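Local atomic coordinates of cyclodipeptide synthase, BtCDPS (PDB entry 6ZTU), a protein that probably transfers aminoacyl groups, as cyclodipeptide synthases do when they join two amino acids, normally drawn from charged tRNAs, into a cyclic dipeptide. Residues P35-F40 and L198-P203; K69-A74 and F171-Y176; E124-V129 and E180-L185. All blocks are in the same frame, centred on the assembly; numbering follows the deposited sequence.

Contact 1. Residues P35-F40 and L198-P203; sequences PFNSKF and LAYHRP. With 0RE ((2S)-hexane-1,2-diol), chain B.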
loop_
_atom_site.group_PDB
_atom_site.type_symbol
_atom_site.label_atom_id
_atom_site.label_comp_id
_atom_site.label_asym_id
_atom_site.label_seq_id
_atom_site.Cartn_x
_atom_site.Cartn_y
_atom_site.Cartn_z
ATOM N N PRO A 35 -6.976 1.902 3.883
ATOM C CA PRO A 35 -8.099 2.031 4.815
ATOM C C PRO A 35 -8.720 3.421 4.788
ATOM O O PRO A 35 -8.048 4.426 4.555
ATOM C CB PRO A 35 -7.450 1.748 6.177
ATOM C CG PRO A 35 -6.054 2.272 6.016
ATOM C CD PRO A 35 -5.679 1.931 4.579
ATOM N N PHE A 36 -10.033 3.457 5.047
ATOM C CA PHE A 36 -10.797 4.708 5.114
ATOM C C PHE A 36 -10.722 5.462 3.791
ATOM O O PHE A 36 -10.580 6.687 3.744
ATOM C CB PHE A 36 -10.330 5.570 6.285
ATOM C CG PHE A 36 -10.065 4.775 7.524
ATOM C CD1 PHE A 36 -11.077 4.022 8.097
ATOM C CD2 PHE A 36 -8.807 4.741 8.096
ATOM C CE1 PHE A 36 -10.842 3.268 9.229
ATOM C CE2 PHE A 36 -8.567 3.988 9.237
ATOM C CZ PHE A 36 -9.587 3.249 9.797
ATOM N N ASN A 37 -10.824 4.708 2.704
ATOM C CA ASN A 37 -10.750 5.234 1.351
ATOM C C ASN A 37 -11.941 4.675 0.591
ATOM O O ASN A 37 -12.036 3.460 0.400
ATOM C CB ASN A 37 -9.423 4.838 0.689
ATOM C CG ASN A 37 -9.271 5.402 -0.709
ATOM O OD1 ASN A 37 -10.244 5.564 -1.437
ATOM N ND2 ASN A 37 -8.039 5.702 -1.090
ATOM N N SER A 38 -12.839 5.560 0.146
ATOM C CA SER A 38 -14.096 5.114 -0.451
ATOM C C SER A 38 -13.895 4.325 -1.738
ATOM O O SER A 38 -14.806 3.598 -2.150
ATOM C CB SER A 38 -15.005 6.315 -0.729
ATOM O OG SER A 38 -14.252 7.418 -1.205
ATOM N N LYS A 39 -12.734 4.458 -2.384
ATOM C CA LYS A 39 -12.465 3.728 -3.618
ATOM C C LYS A 39 -12.622 2.220 -3.440
ATOM O O LYS A 39 -13.052 1.526 -4.370
ATOM C CB LYS A 39 -11.054 4.054 -4.101
ATOM C CG LYS A 39 -10.616 3.318 -5.348
ATOM C CD LYS A 39 -10.738 4.215 -6.540
ATOM C CE LYS A 39 -10.184 3.584 -7.786
ATOM N NZ LYS A 39 -10.690 4.380 -8.924
ATOM N N PHE A 40 -12.289 1.696 -2.261
ATOM C CA PHE A 40 -12.209 0.247 -2.060
ATOM C C PHE A 40 -13.544 -0.295 -1.555
ATOM O O PHE A 40 -13.683 -0.809 -0.446
ATOM C CB PHE A 40 -11.055 -0.091 -1.129
ATOM C CG PHE A 40 -9.722 0.222 -1.725
ATOM C CD1 PHE A 40 -9.108 -0.676 -2.581
ATOM C CD2 PHE A 40 -9.104 1.432 -1.468
ATOM C CE1 PHE A 40 -7.877 -0.381 -3.155
ATOM C CE2 PHE A 40 -7.879 1.740 -2.036
ATOM C CZ PHE A 40 -7.264 0.827 -2.882
ATOM N N LEU A 198 3.863 -4.146 -6.410
ATOM C CA LEU A 198 2.778 -3.586 -5.614
ATOM C C LEU A 198 1.903 -2.738 -6.529
ATOM O O LEU A 198 2.422 -1.966 -7.339
ATOM C CB LEU A 198 3.343 -2.737 -4.476
ATOM C CG LEU A 198 2.371 -1.868 -3.670
ATOM C CD1 LEU A 198 1.405 -2.764 -2.888
ATOM C CD2 LEU A 198 3.162 -0.959 -2.726
ATOM N N ALA A 199 0.581 -2.899 -6.428
ATOM C CA ALA A 199 -0.343 -2.263 -7.364
ATOM C C ALA A 199 -1.308 -1.359 -6.619
ATOM O O ALA A 199 -1.903 -1.762 -5.620
ATOM C CB ALA A 199 -1.126 -3.306 -8.171
ATOM N N TYR A 200 -1.482 -0.148 -7.131
ATOM C CA TYR A 200 -2.310 0.857 -6.491
ATOM C C TYR A 200 -2.806 1.784 -7.588
ATOM O O TYR A 200 -2.323 1.735 -8.715
ATOM C CB TYR A 200 -1.528 1.616 -5.417
ATOM C CG TYR A 200 -2.386 2.394 -4.455
ATOM C CD1 TYR A 200 -3.280 1.749 -3.618
ATOM C CD2 TYR A 200 -2.280 3.780 -4.372
ATOM C CE1 TYR A 200 -4.072 2.464 -2.736
ATOM C CE2 TYR A 200 -3.059 4.501 -3.492
ATOM C CZ TYR A 200 -3.950 3.838 -2.672
ATOM O OH TYR A 200 -4.731 4.557 -1.787
ATOM N N HIS A 201 -3.791 2.619 -7.266
ATOM C CA HIS A 201 -4.430 3.426 -8.305
ATOM C C HIS A 201 -3.906 4.858 -8.365
ATOM O O HIS A 201 -4.418 5.666 -9.154
ATOM C CB HIS A 201 -5.946 3.434 -8.101
ATOM C CG HIS A 201 -6.357 4.043 -6.805
ATOM N ND1 HIS A 201 -6.229 3.377 -5.605
ATOM C CD2 HIS A 201 -6.854 5.267 -6.510
ATOM C CE1 HIS A 201 -6.658 4.158 -4.627
ATOM N NE2 HIS A 201 -7.040 5.310 -5.150
ATOM N N ARG A 202 -2.897 5.191 -7.573
ATOM C CA ARG A 202 -2.331 6.525 -7.605
ATOM C C ARG A 202 -0.828 6.435 -7.784
ATOM O O ARG A 202 -0.205 5.446 -7.385
ATOM C CB ARG A 202 -2.677 7.292 -6.320
ATOM C CG ARG A 202 -4.184 7.509 -6.129
ATOM C CD ARG A 202 -4.719 8.779 -6.815
ATOM N NE ARG A 202 -3.831 9.939 -6.649
ATOM C CZ ARG A 202 -3.443 10.740 -7.641
ATOM N NH1 ARG A 202 -3.852 10.510 -8.890
ATOM N NH2 ARG A 202 -2.642 11.766 -7.389
ATOM N N PRO A 203 -0.210 7.437 -8.407
ATOM C CA PRO A 203 1.252 7.460 -8.500
ATOM C C PRO A 203 1.886 7.500 -7.119
ATOM O O PRO A 203 1.278 7.926 -6.134
ATOM C CB PRO A 203 1.551 8.749 -9.279
ATOM C CG PRO A 203 0.269 9.129 -9.924
ATOM C CD PRO A 203 -0.835 8.607 -9.052
HETATM O O01 0RE B . -0.593 2.999 0.533
HETATM C C02 0RE B . -1.566 2.496 -0.327
HETATM C C03 0RE B . -1.226 1.045 -0.651
HETATM O O04 0RE B . -0.221 1.007 -1.629
HETATM C C05 0RE B . -0.762 0.357 0.627
HETATM C C06 0RE B . -1.880 0.383 1.667
HETATM C C07 0RE B . -1.331 -0.181 2.973
HETATM C C08 0RE B . -2.054 -1.494 3.214
HETATM O O HOH W 1 -7.719 7.421 -3.582
#
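F40 and K39 close on the imidazole of H201 from different directions, while N37 reaches its edge. The K39 chain slides antiparallel along one face of the ring, its CG 4.2 Å from the ring centroid and almost on the normal, a CH-pi contact that the bend at chi2 (101°) prolongs by laying CD and CE over CD2. F40 meets the same imidazole obliquely, planes 68° apart, and its CZ also lies 3.6 Å from Y200 CE1, with the tyrosine carbon near the plane of the phenylalanine ring. The other contact is polar but indirect: one water accepts from N37 ND2 at 3.0 Å and sits in the plane of H201, 2.7 Å from NE2.

In the next shell, N37 OD1 accepts from K39 N at 2.9 Å, an Asx turn that would hold the amide with ND2 turned to the water. H201 ND1 lies over the centre of one Y200 face; the opposite face carries the bound hexanediol, whose C02 is 3.5 Å from Y200 CE1. Further out, Y44 of helix 42-55 packs edge-to-face with F40. The loop after strand 28-32 thus meets the end of strand 196-200 beside the ligand pocket. The lysine methylenes cover one face of the imidazole, and the polar bridge between N37 and H201 is a single water.

Contact 2. Residues K69-A74 and F171-Y176; sequences KNLLEA and FHAVKY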
loop_
_atom_site.group_PDB
_atom_site.type_symbol
_atom_site.label_atom_id
_atom_site.label_comp_id
_atom_site.label_asym_id
_atom_site.label_seq_id
_atom_site.Cartn_x
_atom_site.Cartn_y
_atom_site.Cartn_z
ATOM N N LYS A 69 -4.667 3.234 12.911
ATOM C CA LYS A 69 -5.331 4.073 13.911
ATOM C C LYS A 69 -4.710 5.467 13.980
ATOM O O LYS A 69 -5.412 6.439 14.287
ATOM C CB LYS A 69 -5.298 3.391 15.283
ATOM C CG LYS A 69 -3.969 3.429 16.009
ATOM C CD LYS A 69 -4.053 2.652 17.326
ATOM C CE LYS A 69 -3.221 3.301 18.430
ATOM N NZ LYS A 69 -2.151 4.216 17.915
ATOM N N ASN A 70 -3.414 5.591 13.671
ATOM C CA ASN A 70 -2.753 6.896 13.714
ATOM C C ASN A 70 -3.390 7.880 12.753
ATOM O O ASN A 70 -3.421 9.088 13.030
ATOM C CB ASN A 70 -1.266 6.764 13.384
ATOM C CG ASN A 70 -0.507 6.010 14.437
ATOM O OD1 ASN A 70 -0.991 4.995 14.944
ATOM N ND2 ASN A 70 0.684 6.492 14.787
ATOM N N LEU A 71 -3.883 7.387 11.611
ATOM C CA LEU A 71 -4.517 8.263 10.636
ATOM C C LEU A 71 -5.771 8.893 11.221
ATOM O O LEU A 71 -6.066 10.065 10.965
ATOM C CB LEU A 71 -4.853 7.484 9.361
ATOM C CG LEU A 71 -3.692 6.780 8.649
ATOM C CD1 LEU A 71 -4.217 6.070 7.421
ATOM C CD2 LEU A 71 -2.584 7.767 8.266
ATOM N N LEU A 72 -6.514 8.131 12.022
ATOM C CA LEU A 72 -7.699 8.677 12.676
ATOM C C LEU A 72 -7.325 9.515 13.895
ATOM O O LEU A 72 -7.866 10.608 14.084
ATOM C CB LEU A 72 -8.651 7.538 13.053
ATOM C CG LEU A 72 -9.125 6.614 11.918
ATOM C CD1 LEU A 72 -9.973 5.463 12.462
ATOM C CD2 LEU A 72 -9.887 7.373 10.841
ATOM N N GLU A 73 -6.374 9.042 14.707
ATOM C CA GLU A 73 -5.945 9.798 15.880
ATOM C C GLU A 73 -5.427 11.177 15.500
ATOM O O GLU A 73 -5.566 12.136 16.270
ATOM C CB GLU A 73 -4.870 9.022 16.637
ATOM C CG GLU A 73 -5.389 7.743 17.267
ATOM C CD GLU A 73 -4.308 6.960 17.948
ATOM O OE1 GLU A 73 -3.139 7.035 17.516
ATOM O OE2 GLU A 73 -4.622 6.265 18.931
ATOM N N ALA A 74 -4.811 11.298 14.322
ATOM C CA ALA A 74 -4.319 12.604 13.894
ATOM C C ALA A 74 -5.457 13.513 13.448
ATOM O O ALA A 74 -5.350 14.738 13.569
ATOM C CB ALA A 74 -3.294 12.437 12.771
ATOM N N PHE A 171 3.611 14.013 12.050
ATOM C CA PHE A 171 4.559 13.089 12.662
ATOM C C PHE A 171 3.849 11.908 13.302
ATOM O O PHE A 171 4.432 10.823 13.397
ATOM C CB PHE A 171 5.440 13.820 13.676
ATOM C CG PHE A 171 6.663 14.451 13.061
ATOM C CD1 PHE A 171 7.844 13.737 12.963
ATOM C CD2 PHE A 171 6.622 15.744 12.554
ATOM C CE1 PHE A 171 8.962 14.296 12.390
ATOM C CE2 PHE A 171 7.746 16.319 11.978
ATOM C CZ PHE A 171 8.920 15.594 11.896
ATOM N N HIS A 172 2.597 12.083 13.734
ATOM C CA HIS A 172 1.848 10.940 14.245
ATOM C C HIS A 172 1.453 9.999 13.115
ATOM O O HIS A 172 1.644 8.780 13.211
ATOM C CB HIS A 172 0.612 11.406 15.011
ATOM C CG HIS A 172 -0.037 10.321 15.821
ATOM N ND1 HIS A 172 0.609 9.678 16.852
ATOM C CD2 HIS A 172 -1.271 9.773 15.747
ATOM C CE1 HIS A 172 -0.202 8.780 17.383
ATOM N NE2 HIS A 172 -1.351 8.819 16.733
ATOM N N ALA A 173 0.903 10.553 12.027
ATOM C CA ALA A 173 0.482 9.740 10.893
ATOM C C ALA A 173 1.653 9.166 10.094
ATOM O O ALA A 173 1.461 8.186 9.368
ATOM C CB ALA A 173 -0.409 10.555 9.966
ATOM N N VAL A 174 2.853 9.750 10.181
ATOM C CA VAL A 174 3.954 9.196 9.389
ATOM C C VAL A 174 4.377 7.831 9.928
ATOM O O VAL A 174 5.050 7.066 9.222
ATOM C CB VAL A 174 5.136 10.189 9.310
ATOM C CG1 VAL A 174 6.016 10.105 10.545
ATOM C CG2 VAL A 174 5.970 9.958 8.028
ATOM N N LYS A 175 3.979 7.482 11.154
ATOM C CA LYS A 175 4.235 6.128 11.630
ATOM C C LYS A 175 3.559 5.097 10.736
ATOM O O LYS A 175 4.092 3.993 10.543
ATOM C CB LYS A 175 3.777 5.994 13.084
ATOM C CG LYS A 175 4.669 6.777 14.034
ATOM C CD LYS A 175 4.082 6.856 15.427
ATOM C CE LYS A 175 4.930 7.766 16.296
ATOM N NZ LYS A 175 6.365 7.373 16.203
ATOM N N TYR A 176 2.388 5.435 10.193
ATOM C CA TYR A 176 1.724 4.594 9.203
ATOM C C TYR A 176 2.574 4.450 7.944
ATOM O O TYR A 176 2.773 3.342 7.426
ATOM C CB TYR A 176 0.359 5.201 8.875
ATOM C CG TYR A 176 -0.423 4.481 7.805
ATOM C CD1 TYR A 176 -1.288 3.447 8.124
ATOM C CD2 TYR A 176 -0.318 4.857 6.478
ATOM C CE1 TYR A 176 -1.997 2.782 7.145
ATOM C CE2 TYR A 176 -1.023 4.201 5.501
ATOM C CZ TYR A 176 -1.862 3.165 5.841
ATOM O OH TYR A 176 -2.573 2.520 4.862
#
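The imidazole of H172 has the N70 amide stacked on one face, the two planes only 10° apart and ND2 3.5 Å above the ring centre. At its edge lies E73, whose OE1 accepts from H172 NE2 at 2.6 Å, within the plane of the imidazole but tilted out of the carboxylate plane on the anti side. The Y176 ring is covered on one face by L71, whose CD1 stands 3.9 Å from the centroid and almost on the normal, a CH-pi contact; the other leucine branch, CD2, rests on Y176 CB and on A173 CB.

N70 does more than stack. Its ND2 gives an almost straight bond of 2.9 Å to the backbone H172 O, and K175 CB and CD pack against that nitrogen as the two chains cross. With CG of H172 anti to the backbone N (chi1 -167°), the ring swings across to helix 68-74 and NE2 faces the glutamate. E73 OE1 takes a second donor, K69 NZ at 3.0 Å, which arrives from the opposite face of the carboxylate, while T79 holds OE2.

The axes of 69-74 and 171-176 run nearly antiparallel, 163° between directions and 7.8 Å apart at closest approach, with A74 CB near A173 CB. Helix 68-74 is thereby joined to the long helix 167-191, whose Y176 also lines the hexanediol pocket. Gripped by lysine and histidine, the carboxylate is likely to stay ionised; its charge would tend to favour a protonated imidazole while the nearby lysine would oppose it, so the balance is open.

Contact 3. Residues E124-V129 and E180-L185; sequences EVYQNV and ELPFFL. With 0RE ((2S)-hexane-1,2-diol), chain B.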
loop_
_atom_site.group_PDB
_atom_site.type_symbol
_atom_site.label_atom_id
_atom_site.label_comp_id
_atom_site.label_asym_id
_atom_site.label_seq_id
_atom_site.Cartn_x
_atom_site.Cartn_y
_atom_site.Cartn_z
ATOM N N GLU A 124 14.490 -5.445 8.756
ATOM C CA GLU A 124 15.707 -4.752 8.351
ATOM C C GLU A 124 15.400 -3.604 7.398
ATOM O O GLU A 124 16.002 -2.531 7.504
ATOM C CB GLU A 124 16.683 -5.750 7.750
ATOM C CG GLU A 124 17.180 -6.687 8.848
ATOM C CD GLU A 124 18.388 -7.503 8.457
ATOM O OE1 GLU A 124 18.483 -7.914 7.284
ATOM O OE2 GLU A 124 19.239 -7.733 9.342
ATOM N N VAL A 125 14.449 -3.793 6.486
ATOM C CA VAL A 125 14.043 -2.667 5.640
ATOM C C VAL A 125 13.401 -1.567 6.480
ATOM O O VAL A 125 13.677 -0.373 6.290
ATOM C CB VAL A 125 13.106 -3.159 4.526
ATOM C CG1 VAL A 125 12.559 -1.973 3.728
ATOM C CG2 VAL A 125 13.858 -4.114 3.616
ATOM N N TYR A 126 12.526 -1.948 7.418
ATOM C CA TYR A 126 11.907 -0.980 8.323
ATOM C C TYR A 126 12.959 -0.188 9.089
ATOM O O TYR A 126 12.855 1.040 9.217
ATOM C CB TYR A 126 10.979 -1.724 9.293
ATOM C CG TYR A 126 10.085 -0.879 10.178
ATOM C CD1 TYR A 126 9.385 0.202 9.677
ATOM C CD2 TYR A 126 9.891 -1.221 11.504
ATOM C CE1 TYR A 126 8.558 0.957 10.478
ATOM C CE2 TYR A 126 9.061 -0.481 12.316
ATOM C CZ TYR A 126 8.399 0.611 11.801
ATOM O OH TYR A 126 7.562 1.348 12.617
ATOM N N GLN A 127 13.985 -0.878 9.610
ATOM C CA GLN A 127 15.076 -0.189 10.300
ATOM C C GLN A 127 15.785 0.791 9.374
ATOM O O GLN A 127 16.178 1.882 9.805
ATOM C CB GLN A 127 16.090 -1.190 10.852
ATOM C CG GLN A 127 15.572 -2.102 11.971
ATOM C CD GLN A 127 16.439 -3.361 12.108
ATOM O OE1 GLN A 127 17.643 -3.323 11.846
ATOM N NE2 GLN A 127 15.830 -4.474 12.512
ATOM N N ASN A 128 16.007 0.399 8.114
ATOM C CA ASN A 128 16.606 1.329 7.152
ATOM C C ASN A 128 15.720 2.547 6.939
ATOM O O ASN A 128 16.209 3.682 6.878
ATOM C CB ASN A 128 16.841 0.652 5.802
ATOM C CG ASN A 128 18.004 -0.308 5.824
ATOM O OD1 ASN A 128 18.953 -0.133 6.578
ATOM N ND2 ASN A 128 17.938 -1.334 4.982
ATOM N N VAL A 129 14.418 2.327 6.783
ATOM C CA VAL A 129 13.481 3.431 6.581
ATOM C C VAL A 129 13.517 4.385 7.768
ATOM O O VAL A 129 13.547 5.608 7.600
ATOM C CB VAL A 129 12.066 2.868 6.336
ATOM C CG1 VAL A 129 11.038 3.972 6.380
ATOM C CG2 VAL A 129 12.005 2.159 4.983
ATOM N N GLU A 180 4.316 0.913 6.395
ATOM C CA GLU A 180 3.913 0.309 5.123
ATOM C C GLU A 180 5.042 0.324 4.101
ATOM O O GLU A 180 5.056 -0.507 3.185
ATOM C CB GLU A 180 2.694 1.029 4.532
ATOM C CG GLU A 180 2.979 2.485 4.120
ATOM C CD GLU A 180 1.833 3.169 3.367
ATOM O OE1 GLU A 180 0.891 2.486 2.912
ATOM O OE2 GLU A 180 1.882 4.422 3.240
ATOM N N LEU A 181 5.977 1.263 4.224
ATOM C CA LEU A 181 7.010 1.415 3.200
ATOM C C LEU A 181 7.825 0.157 2.907
ATOM O O LEU A 181 8.184 -0.030 1.734
ATOM C CB LEU A 181 7.954 2.567 3.574
ATOM C CG LEU A 181 7.527 3.934 3.053
ATOM C CD1 LEU A 181 8.509 4.989 3.538
ATOM C CD2 LEU A 181 7.459 3.952 1.513
ATOM N N PRO A 182 8.174 -0.718 3.866
ATOM C CA PRO A 182 8.968 -1.890 3.465
ATOM C C PRO A 182 8.319 -2.714 2.366
ATOM O O PRO A 182 9.043 -3.365 1.603
ATOM C CB PRO A 182 9.108 -2.692 4.768
ATOM C CG PRO A 182 9.028 -1.650 5.844
ATOM C CD PRO A 182 7.978 -0.682 5.332
ATOM N N PHE A 183 6.983 -2.706 2.252
ATOM C CA PHE A 183 6.343 -3.465 1.179
ATOM C C PHE A 183 6.464 -2.769 -0.172
ATOM O O PHE A 183 6.527 -3.453 -1.196
ATOM C CB PHE A 183 4.875 -3.741 1.510
ATOM C CG PHE A 183 4.722 -4.790 2.558
ATOM C CD1 PHE A 183 4.759 -6.131 2.200
ATOM C CD2 PHE A 183 4.636 -4.451 3.898
ATOM C CE1 PHE A 183 4.671 -7.114 3.165
ATOM C CE2 PHE A 183 4.540 -5.439 4.856
ATOM C CZ PHE A 183 4.567 -6.759 4.481
ATOM N N PHE A 184 6.510 -1.428 -0.191
ATOM C CA PHE A 184 6.827 -0.702 -1.420
ATOM C C PHE A 184 8.241 -1.010 -1.891
ATOM O O PHE A 184 8.515 -1.029 -3.096
ATOM C CB PHE A 184 6.738 0.817 -1.204
ATOM C CG PHE A 184 5.350 1.367 -0.965
ATOM C CD1 PHE A 184 4.629 1.049 0.178
ATOM C CD2 PHE A 184 4.804 2.289 -1.862
ATOM C CE1 PHE A 184 3.374 1.609 0.400
ATOM C CE2 PHE A 184 3.547 2.859 -1.640
ATOM C CZ PHE A 184 2.834 2.516 -0.503
ATOM N N LEU A 185 9.175 -1.164 -0.948
ATOM C CA LEU A 185 10.589 -1.291 -1.267
ATOM C C LEU A 185 10.997 -2.728 -1.551
ATOM O O LEU A 185 11.853 -2.972 -2.412
ATOM C CB LEU A 185 11.444 -0.760 -0.113
ATOM C CG LEU A 185 11.257 0.718 0.225
ATOM C CD1 LEU A 185 11.960 1.049 1.530
ATOM C CD2 LEU A 185 11.791 1.560 -0.929
HETATM O O01 0RE B . -0.593 2.999 0.533
HETATM C C02 0RE B . -1.566 2.496 -0.327
HETATM C C03 0RE B . -1.226 1.045 -0.651
HETATM O O04 0RE B . -0.221 1.007 -1.629
HETATM C C05 0RE B . -0.762 0.357 0.627
HETATM C C06 0RE B . -1.880 0.383 1.667
HETATM C C07 0RE B . -1.331 -0.181 2.973
HETATM C C08 0RE B . -2.054 -1.494 3.214
#
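V125 lies across P182, and its side chain can be followed outward. CB is already 4.0 Å from P182 CB; beyond it CG1, set anti to the backbone N (chi1 174°), does most of the touching, 3.6 Å from P182 CA with L185 CD1 also against it. The proline's CG passes on to the next residue, lying 3.8 Å from Y126 N and close to Y126 CB. One turn further along, V129 divides its branches: CG1 meets L181 CD1 at 3.9 Å, and CG2 presses on L185 CD1 at 3.6 Å.

The axes of 124-129 and 180-185 cross steeply, 109° between their directions and 8.7 Å apart, in the CDPS fold of the HUP clan, where helices pack around a central sheet. Helix 167-191 is kinked here: P182 has no N-H to give to the turn before, and F183 N reaches back only to E180 O.

Its other side looks into the ligand pocket. The diol gives a hydrogen bond of 2.9 Å from O01 to E180 OE1, and F184 offers its ring edge to the same oxygen, CZ 3.6 Å from O01. With an alanine here in place of E180 the carboxylate is gone, and the O01 hydroxyl would probably lose its acceptor and be freer to turn. The W204 ring meets that of F184, and M146 and F113 touch the E180 side chain.

Helix 167-191 carries one side of both contact 2 and contact 3, strand 196-200 of contact 1 follows it in the chain, and each of the three lends residues to the hexanediol pocket. Contact 1 supplies Y200, contact 2 supplies Y176 and contact 3 supplies E180 and F184. Their centres lie about 17 Å (1 to 2), 19 Å (1 to 3) and 17 Å (2 to 3) apart. Contact 1 touches each of the others directly: P35 CD packs 3.2 Å from Y176 OH, and L198 CD2 lies 3.6 Å from F184 CG. Contacts 2 and 3 are joined through their shared helix, where their segments adjoin in sequence, with no other touch between them.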